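Long-range contacts in membrane-bound lytic murein transglycosylase (Agrobacterium tumefaciens, PDB 2PNW), which probably cleaves the glycan strands of bacterial peptidoglycan as a lytic transglycosylase of the MltA type: residues P18-D23 against P299-A304; D24-F29 against N70-A75. One frame throughout, in Å; residues are numbered along the deposited sequence.

Contact 1: residues P18-D23 against P299-A304; sequences PGWGQD and PFFIHA
F301 and H303 both swing CG to the side opposite their own backbone N (chi1 -171° for F301), and this carries both rings from strand 299-304 to the loop 18-23. W20 also has CG anti to N, which sets its six-membered ring beside F301. P18 stands over one face of the H303 ring, meeting it with its own CB-CG edge, the two side chains crossing at about a right angle. Its CB sits 3.6 Å from the centroid of the H303 ring and only 11° off the ring normal, a CH-pi contact. P18 CG also leans on that face, 3.5 Å from H303 ND1. The F301 ring reaches further into the loop. P18 O meets it at the edge, in its plane, 3.2 Å from F301 CE2. W20 CE3 comes within 3.7 Å of F301 CD1, which lies at the edge of the indole. The ring planes are turned 65° from each other, an oblique pairing. D23 OD2 lies 4.3 Å from F301 CE1, near the plane of that ring. Its carboxylate is held elsewhere, by a salt bridge to R285 and a hydrogen bond from the backbone N of L319. W20 NE1 likewise donates to E80 on helix 72-82. The contact joins the N-terminal loop to a strand in the range of the 3D domain, a double-psi beta-barrel relative. No hydrogen bond crosses between the two segments. The chemistry is ring and CH contact, with P18 O at the ring edge, where the C-H rim is probably weakly positive, while the polar ends of W20 and D23 tie the loop to other elements.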
ATOM      1  N   PRO A  18     -10.801  15.982 -15.642  1.00 33.31           N
ATOM      2  CA  PRO A  18     -10.190  17.298 -15.464  1.00 32.55           C
ATOM      3  C   PRO A  18      -8.672  17.204 -15.380  1.00 32.01           C
ATOM      4  O   PRO A  18      -8.134  16.421 -14.582  1.00 32.05           O
ATOM      5  CB  PRO A  18     -10.786  17.789 -14.143  1.00 33.05           C
ATOM      6  CG  PRO A  18     -12.051  16.993 -13.976  1.00 33.62           C
ATOM      7  CD  PRO A  18     -11.687  15.640 -14.514  1.00 33.15           C
ATOM      8  N   GLY A  19      -8.001  17.968 -16.235  1.00 31.02           N
ATOM      9  CA  GLY A  19      -6.555  17.994 -16.289  1.00 30.61           C
ATOM     10  C   GLY A  19      -5.917  16.862 -17.082  1.00 30.11           C
ATOM     11  O   GLY A  19      -4.705  16.798 -17.155  1.00 30.11           O
ATOM     12  N   TRP A  20      -6.727  15.982 -17.671  1.00 29.78           N
ATOM     13  CA  TRP A  20      -6.214  14.881 -18.512  1.00 29.70           C
ATOM     14  C   TRP A  20      -5.216  15.406 -19.536  1.00 29.83           C
ATOM     15  O   TRP A  20      -4.086  14.914 -19.641  1.00 29.24           O
ATOM     16  CB  TRP A  20      -7.364  14.134 -19.221  1.00 29.00           C
ATOM     17  CG  TRP A  20      -6.879  13.149 -20.255  1.00 28.61           C
ATOM     18  CD1 TRP A  20      -6.879  13.306 -21.615  1.00 27.80           C
ATOM     19  CD2 TRP A  20      -6.287  11.875 -19.999  1.00 28.23           C
ATOM     20  NE1 TRP A  20      -6.342  12.190 -22.222  1.00 26.21           N
ATOM     21  CE2 TRP A  20      -5.963  11.302 -21.249  1.00 26.20           C
ATOM     22  CE3 TRP A  20      -6.016  11.152 -18.828  1.00 29.30           C
ATOM     23  CZ2 TRP A  20      -5.367  10.039 -21.365  1.00 27.60           C
ATOM     24  CZ3 TRP A  20      -5.429   9.885 -18.945  1.00 28.43           C
ATOM     25  CH2 TRP A  20      -5.111   9.348 -20.205  1.00 28.90           C
ATOM     26  N   GLY A  21      -5.629  16.432 -20.275  1.00 30.14           N
ATOM     27  CA  GLY A  21      -4.789  17.035 -21.299  1.00 30.22           C
ATOM     28  C   GLY A  21      -3.440  17.558 -20.843  1.00 30.74           C
ATOM     29  O   GLY A  21      -2.532  17.758 -21.667  1.00 31.54           O
ATOM     30  N   GLN A  22      -3.298  17.798 -19.543  1.00 29.75           N
ATOM     31  CA  GLN A  22      -2.052  18.338 -19.012  1.00 29.85           C
ATOM     32  C   GLN A  22      -1.166  17.278 -18.333  1.00 29.07           C
ATOM     33  O   GLN A  22      -0.051  17.583 -17.899  1.00 28.62           O
ATOM     34  CB  GLN A  22      -2.346  19.497 -18.046  1.00 30.22           C
ATOM     35  CG  GLN A  22      -2.872  20.781 -18.748  1.00 32.89           C
ATOM     36  CD  GLN A  22      -4.184  20.557 -19.476  1.00 35.13           C
ATOM     37  OE1 GLN A  22      -5.194  20.205 -18.861  1.00 37.59           O
ATOM     38  NE2 GLN A  22      -4.178  20.755 -20.799  1.00 36.42           N
ATOM     39  N   ASP A  23      -1.662  16.043 -18.237  1.00 28.23           N
ATOM     40  CA  ASP A  23      -0.914  14.973 -17.559  1.00 27.55           C
ATOM     41  C   ASP A  23       0.102  14.322 -18.493  1.00 27.13           C
ATOM     42  O   ASP A  23      -0.146  14.176 -19.693  1.00 26.12           O
ATOM     43  CB  ASP A  23      -1.881  13.918 -16.994  1.00 27.36           C
ATOM     44  CG  ASP A  23      -1.195  12.942 -16.025  1.00 29.28           C
ATOM     45  OD1 ASP A  23      -0.308  13.369 -15.242  1.00 27.44           O
ATOM     46  OD2 ASP A  23      -1.557  11.748 -16.047  1.00 28.48           O
ATOM     47  N   PRO A 299      -5.301   1.192 -14.792  1.00 18.36           N
ATOM     48  CA  PRO A 299      -5.082   2.632 -14.631  1.00 18.22           C
ATOM     49  C   PRO A 299      -6.271   3.324 -13.978  1.00 18.12           C
ATOM     50  O   PRO A 299      -7.432   2.991 -14.277  1.00 17.75           O
ATOM     51  CB  PRO A 299      -4.904   3.151 -16.089  1.00 16.87           C
ATOM     52  CG  PRO A 299      -4.844   1.894 -16.955  1.00 18.54           C
ATOM     53  CD  PRO A 299      -5.618   0.847 -16.194  1.00 18.41           C
ATOM     54  N   PHE A 300      -5.969   4.272 -13.095  1.00 18.48           N
ATOM     55  CA  PHE A 300      -6.978   5.110 -12.461  1.00 19.99           C
ATOM     56  C   PHE A 300      -6.556   6.548 -12.649  1.00 20.16           C
ATOM     57  O   PHE A 300      -5.414   6.893 -12.313  1.00 19.53           O
ATOM     58  CB  PHE A 300      -7.043   4.849 -10.936  1.00 20.15           C
ATOM     59  CG  PHE A 300      -7.735   3.556 -10.547  1.00 22.04           C
ATOM     60  CD1 PHE A 300      -9.013   3.579  -9.984  1.00 23.96           C
ATOM     61  CD2 PHE A 300      -7.098   2.327 -10.711  1.00 20.83           C
ATOM     62  CE1 PHE A 300      -9.652   2.382  -9.600  1.00 22.46           C
ATOM     63  CE2 PHE A 300      -7.738   1.118 -10.366  1.00 19.88           C
ATOM     64  CZ  PHE A 300      -9.006   1.149  -9.793  1.00 20.31           C
ATOM     65  N   PHE A 301      -7.465   7.389 -13.160  1.00 20.60           N
ATOM     66  CA  PHE A 301      -7.220   8.836 -13.174  1.00 20.93           C
ATOM     67  C   PHE A 301      -7.824   9.444 -11.912  1.00 21.72           C
ATOM     68  O   PHE A 301      -9.022   9.268 -11.647  1.00 22.32           O
ATOM     69  CB  PHE A 301      -7.795   9.497 -14.435  1.00 20.55           C
ATOM     70  CG  PHE A 301      -7.369  10.948 -14.597  1.00 20.90           C
ATOM     71  CD1 PHE A 301      -6.155  11.273 -15.181  1.00 22.39           C
ATOM     72  CD2 PHE A 301      -8.198  11.978 -14.155  1.00 20.60           C
ATOM     73  CE1 PHE A 301      -5.752  12.615 -15.304  1.00 23.78           C
ATOM     74  CE2 PHE A 301      -7.809  13.300 -14.275  1.00 20.89           C
ATOM     75  CZ  PHE A 301      -6.597  13.624 -14.861  1.00 21.31           C
ATOM     76  N   ILE A 302      -6.997  10.135 -11.126  1.00 22.27           N
ATOM     77  CA  ILE A 302      -7.415  10.633  -9.826  1.00 22.72           C
ATOM     78  C   ILE A 302      -7.404  12.148  -9.876  1.00 24.22           C
ATOM     79  O   ILE A 302      -6.392  12.748 -10.241  1.00 24.34           O
ATOM     80  CB  ILE A 302      -6.491  10.117  -8.682  1.00 23.38           C
ATOM     81  CG1 ILE A 302      -6.429   8.571  -8.675  1.00 21.03           C
ATOM     82  CG2 ILE A 302      -6.907  10.701  -7.323  1.00 22.33           C
ATOM     83  CD1 ILE A 302      -7.773   7.910  -8.498  1.00 18.71           C
ATOM     84  N   HIS A 303      -8.545  12.754  -9.556  1.00 25.58           N
ATOM     85  CA  HIS A 303      -8.679  14.209  -9.552  1.00 27.07           C
ATOM     86  C   HIS A 303      -9.011  14.676  -8.136  1.00 28.10           C
ATOM     87  O   HIS A 303     -10.107  14.404  -7.636  1.00 27.85           O
ATOM     88  CB  HIS A 303      -9.769  14.658 -10.539  1.00 27.71           C
ATOM     89  CG  HIS A 303      -9.971  16.142 -10.578  1.00 28.29           C
ATOM     90  ND1 HIS A 303     -11.221  16.724 -10.538  1.00 31.46           N
ATOM     91  CD2 HIS A 303      -9.083  17.162 -10.631  1.00 30.60           C
ATOM     92  CE1 HIS A 303     -11.096  18.040 -10.579  1.00 30.58           C
ATOM     93  NE2 HIS A 303      -9.808  18.333 -10.630  1.00 32.70           N
ATOM     94  N   ALA A 304      -8.057  15.360  -7.498  1.00 28.60           N
ATOM     95  CA  ALA A 304      -8.211  15.807  -6.111  1.00 29.98           C
ATOM     96  C   ALA A 304      -7.830  17.273  -6.052  1.00 30.80           C
ATOM     97  O   ALA A 304      -6.700  17.608  -5.687  1.00 30.91           O
ATOM     98  CB  ALA A 304      -7.338  14.969  -5.149  1.00 29.67           C
TER

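Contact 2: residues D24-F29 against N70-A75; sequences DPRKLF and NSPEQA
D24 and R26 pass beside the start of helix 72-82, with the CA of D24 4.8 Å from that of P72 and the CA of R26 5.8 Å from that of A75, while P25 to L28 form a type I beta turn. The D24 carboxylate and the R26 guanidinium make a side-on pair, their planes tilted against each other, and P72 lies against it. R26 grips D24 with NE to OD1 and NH2 to OD2. The NH2 to OD2 bond of this salt bridge is 2.8 Å long. The R26 chain bends at CG-CD (chi3 -64°), which folds the guanidinium back to the carboxylate. D24 OD1 also accepts from the backbone N of R26, at 3.1 Å. This N and NE reach it from opposite faces of the carboxylate plane, so the oxygen is gripped from two sides. P72 then covers the pair: its CD lies over the centre of one guanidinium face, 3.6 Å from R26 CZ, and its CG is 3.7 Å from D24 CG. The bond from R26 N makes D24 the head of an Asx turn leading toward helix 28-39. The facing helix has its own N-cap, S71, whose OG accepts from Q74 N at 3.0 Å. The Asx turn packs against this N-terminal end of helix 72-82. Further in, the methyl of A75 fits among three side chains. P25 CG, R26 CG and F29 CE1 each come within 3.8 Å of A75 CB. F29 meets this methyl obliquely, with A75 O near the edge of its ring. V69 also touches A75, R26 and F29, and the F29 ring packs edge-to-face with F78 of the same helix 72-82.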
ATOM      1  N   ASP A  24       1.258  13.949 -17.941  1.00 26.77           N
ATOM      2  CA  ASP A  24       2.283  13.225 -18.677  1.00 26.47           C
ATOM      3  C   ASP A  24       2.422  11.821 -18.068  1.00 25.52           C
ATOM      4  O   ASP A  24       3.180  11.652 -17.108  1.00 25.97           O
ATOM      5  CB  ASP A  24       3.643  13.954 -18.597  1.00 26.91           C
ATOM      6  CG  ASP A  24       4.782  13.154 -19.241  1.00 28.78           C
ATOM      7  OD1 ASP A  24       4.528  12.075 -19.833  1.00 26.57           O
ATOM      8  OD2 ASP A  24       5.954  13.595 -19.152  1.00 28.17           O
ATOM      9  N   PRO A  25       1.689  10.823 -18.605  1.00 24.34           N
ATOM     10  CA  PRO A  25       1.749   9.458 -18.029  1.00 22.73           C
ATOM     11  C   PRO A  25       2.874   8.542 -18.562  1.00 22.52           C
ATOM     12  O   PRO A  25       2.751   7.287 -18.508  1.00 21.60           O
ATOM     13  CB  PRO A  25       0.358   8.895 -18.372  1.00 23.03           C
ATOM     14  CG  PRO A  25       0.074   9.490 -19.752  1.00 22.72           C
ATOM     15  CD  PRO A  25       0.691  10.909 -19.695  1.00 24.28           C
ATOM     16  N   ARG A  26       3.966   9.125 -19.054  1.00 20.43           N
ATOM     17  CA  ARG A  26       5.049   8.306 -19.628  1.00 20.76           C
ATOM     18  C   ARG A  26       5.669   7.294 -18.670  1.00 20.22           C
ATOM     19  O   ARG A  26       6.080   6.231 -19.117  1.00 20.26           O
ATOM     20  CB  ARG A  26       6.150   9.174 -20.282  1.00 20.58           C
ATOM     21  CG  ARG A  26       5.772   9.582 -21.697  1.00 19.24           C
ATOM     22  CD  ARG A  26       6.857  10.474 -22.339  1.00 22.50           C
ATOM     23  NE  ARG A  26       6.988  11.732 -21.608  1.00 23.90           N
ATOM     24  CZ  ARG A  26       7.889  12.673 -21.883  1.00 28.37           C
ATOM     25  NH1 ARG A  26       8.721  12.526 -22.910  1.00 27.49           N
ATOM     26  NH2 ARG A  26       7.940  13.763 -21.137  1.00 27.18           N
ATOM     27  N   LYS A  27       5.726   7.609 -17.374  1.00 19.22           N
ATOM     28  CA  LYS A  27       6.304   6.653 -16.400  1.00 20.58           C
ATOM     29  C   LYS A  27       5.462   5.382 -16.217  1.00 19.91           C
ATOM     30  O   LYS A  27       5.933   4.396 -15.641  1.00 20.73           O
ATOM     31  CB  LYS A  27       6.490   7.301 -15.039  1.00 20.83           C
ATOM     32  CG  LYS A  27       7.601   8.336 -14.994  1.00 22.95           C
ATOM     33  CD  LYS A  27       7.787   8.860 -13.574  1.00 28.12           C
ATOM     34  CE  LYS A  27       8.848   9.968 -13.576  1.00 31.84           C
ATOM     35  NZ  LYS A  27       9.189  10.381 -12.192  1.00 33.90           N
ATOM     36  N   LEU A  28       4.230   5.405 -16.713  1.00 18.72           N
ATOM     37  CA  LEU A  28       3.362   4.224 -16.601  1.00 18.73           C
ATOM     38  C   LEU A  28       3.752   3.137 -17.565  1.00 18.77           C
ATOM     39  O   LEU A  28       3.355   2.006 -17.380  1.00 18.77           O
ATOM     40  CB  LEU A  28       1.897   4.584 -16.840  1.00 18.29           C
ATOM     41  CG  LEU A  28       1.280   5.640 -15.919  1.00 18.91           C
ATOM     42  CD1 LEU A  28      -0.225   5.543 -16.053  1.00 20.59           C
ATOM     43  CD2 LEU A  28       1.698   5.489 -14.448  1.00 20.06           C
ATOM     44  N   PHE A  29       4.520   3.471 -18.611  1.00 18.21           N
ATOM     45  CA  PHE A  29       4.855   2.474 -19.617  1.00 17.91           C
ATOM     46  C   PHE A  29       5.886   1.445 -19.132  1.00 17.89           C
ATOM     47  O   PHE A  29       5.633   0.220 -19.248  1.00 17.11           O
ATOM     48  CB  PHE A  29       5.190   3.164 -20.948  1.00 19.04           C
ATOM     49  CG  PHE A  29       3.965   3.714 -21.615  1.00 20.30           C
ATOM     50  CD1 PHE A  29       3.409   4.922 -21.192  1.00 20.15           C
ATOM     51  CD2 PHE A  29       3.324   2.992 -22.611  1.00 21.54           C
ATOM     52  CE1 PHE A  29       2.255   5.420 -21.776  1.00 20.70           C
ATOM     53  CE2 PHE A  29       2.150   3.478 -23.202  1.00 23.01           C
ATOM     54  CZ  PHE A  29       1.621   4.703 -22.780  1.00 23.19           C
ATOM     55  N   ASN A  70       6.701   8.366 -27.366  1.00 38.17           N
ATOM     56  CA  ASN A  70       7.852   9.267 -27.357  1.00 37.69           C
ATOM     57  C   ASN A  70       7.524  10.733 -27.034  1.00 36.06           C
ATOM     58  O   ASN A  70       8.323  11.629 -27.355  1.00 36.35           O
ATOM     59  CB  ASN A  70       8.593   9.208 -28.701  1.00 38.48           C
ATOM     60  CG  ASN A  70       9.444   7.953 -28.857  1.00 41.77           C
ATOM     61  OD1 ASN A  70      10.204   7.579 -27.952  1.00 46.38           O
ATOM     62  ND2 ASN A  70       9.343   7.308 -30.028  1.00 44.53           N
ATOM     63  N   SER A  71       6.362  10.975 -26.428  1.00 33.27           N
ATOM     64  CA  SER A  71       5.950  12.307 -25.979  1.00 31.03           C
ATOM     65  C   SER A  71       4.768  12.157 -25.023  1.00 29.74           C
ATOM     66  O   SER A  71       4.088  11.135 -25.068  1.00 29.21           O
ATOM     67  CB  SER A  71       5.520  13.146 -27.177  1.00 31.45           C
ATOM     68  OG  SER A  71       4.323  12.627 -27.723  1.00 30.18           O
ATOM     69  N   PRO A  72       4.513  13.163 -24.159  1.00 28.76           N
ATOM     70  CA  PRO A  72       3.303  13.118 -23.326  1.00 28.28           C
ATOM     71  C   PRO A  72       2.040  12.904 -24.155  1.00 28.30           C
ATOM     72  O   PRO A  72       1.170  12.128 -23.762  1.00 26.70           O
ATOM     73  CB  PRO A  72       3.286  14.493 -22.653  1.00 28.56           C
ATOM     74  CG  PRO A  72       4.735  14.857 -22.563  1.00 28.47           C
ATOM     75  CD  PRO A  72       5.351  14.337 -23.836  1.00 28.12           C
ATOM     76  N   GLU A  73       1.966  13.553 -25.321  1.00 28.44           N
ATOM     77  CA  GLU A  73       0.792  13.426 -26.189  1.00 28.54           C
ATOM     78  C   GLU A  73       0.619  11.998 -26.695  1.00 27.43           C
ATOM     79  O   GLU A  73      -0.488  11.478 -26.687  1.00 27.20           O
ATOM     80  CB  GLU A  73       0.857  14.415 -27.371  1.00 29.16           C
ATOM     81  CG  GLU A  73      -0.250  14.234 -28.426  1.00 33.25           C
ATOM     82  CD  GLU A  73      -1.670  14.451 -27.895  1.00 40.19           C
ATOM     83  OE1 GLU A  73      -2.627  13.884 -28.482  1.00 45.08           O
ATOM     84  OE2 GLU A  73      -1.852  15.184 -26.898  1.00 44.60           O
ATOM     85  N   GLN A  74       1.708  11.370 -27.133  1.00 26.58           N
ATOM     86  CA  GLN A  74       1.633   9.972 -27.603  1.00 25.94           C
ATOM     87  C   GLN A  74       1.235   9.019 -26.473  1.00 25.20           C
ATOM     88  O   GLN A  74       0.495   8.045 -26.689  1.00 24.21           O
ATOM     89  CB  GLN A  74       2.945   9.536 -28.209  1.00 26.47           C
ATOM     90  CG  GLN A  74       3.125  10.035 -29.639  1.00 28.36           C
ATOM     91  CD  GLN A  74       4.523   9.813 -30.146  1.00 31.25           C
ATOM     92  OE1 GLN A  74       5.312   9.104 -29.530  1.00 31.14           O
ATOM     93  NE2 GLN A  74       4.844  10.427 -31.280  1.00 33.45           N
ATOM     94  N   ALA A  75       1.710   9.322 -25.268  1.00 24.57           N
ATOM     95  CA  ALA A  75       1.352   8.537 -24.063  1.00 23.73           C
ATOM     96  C   ALA A  75      -0.145   8.624 -23.745  1.00 23.86           C
ATOM     97  O   ALA A  75      -0.806   7.607 -23.533  1.00 23.61           O
ATOM     98  CB  ALA A  75       2.173   9.017 -22.888  1.00 23.73           C
TER

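In the fold
The two contacts follow each other along the chain. Residues 18-23 run straight into 24-29, and the centres of the contacts are about 13 Å apart. Contact 1 sets the first half of this run against strand 299-304; contact 2 sets the second half against the start of helix 72-82. That helix serves both, since W20 packs on R76 and F79. Strand 316-324 is also shared: D23 touches R318, and P25 and L28 touch L319. Both contacts lie on the same side of the molecule, their centres about 21 and 24 Å from the centre of the chain.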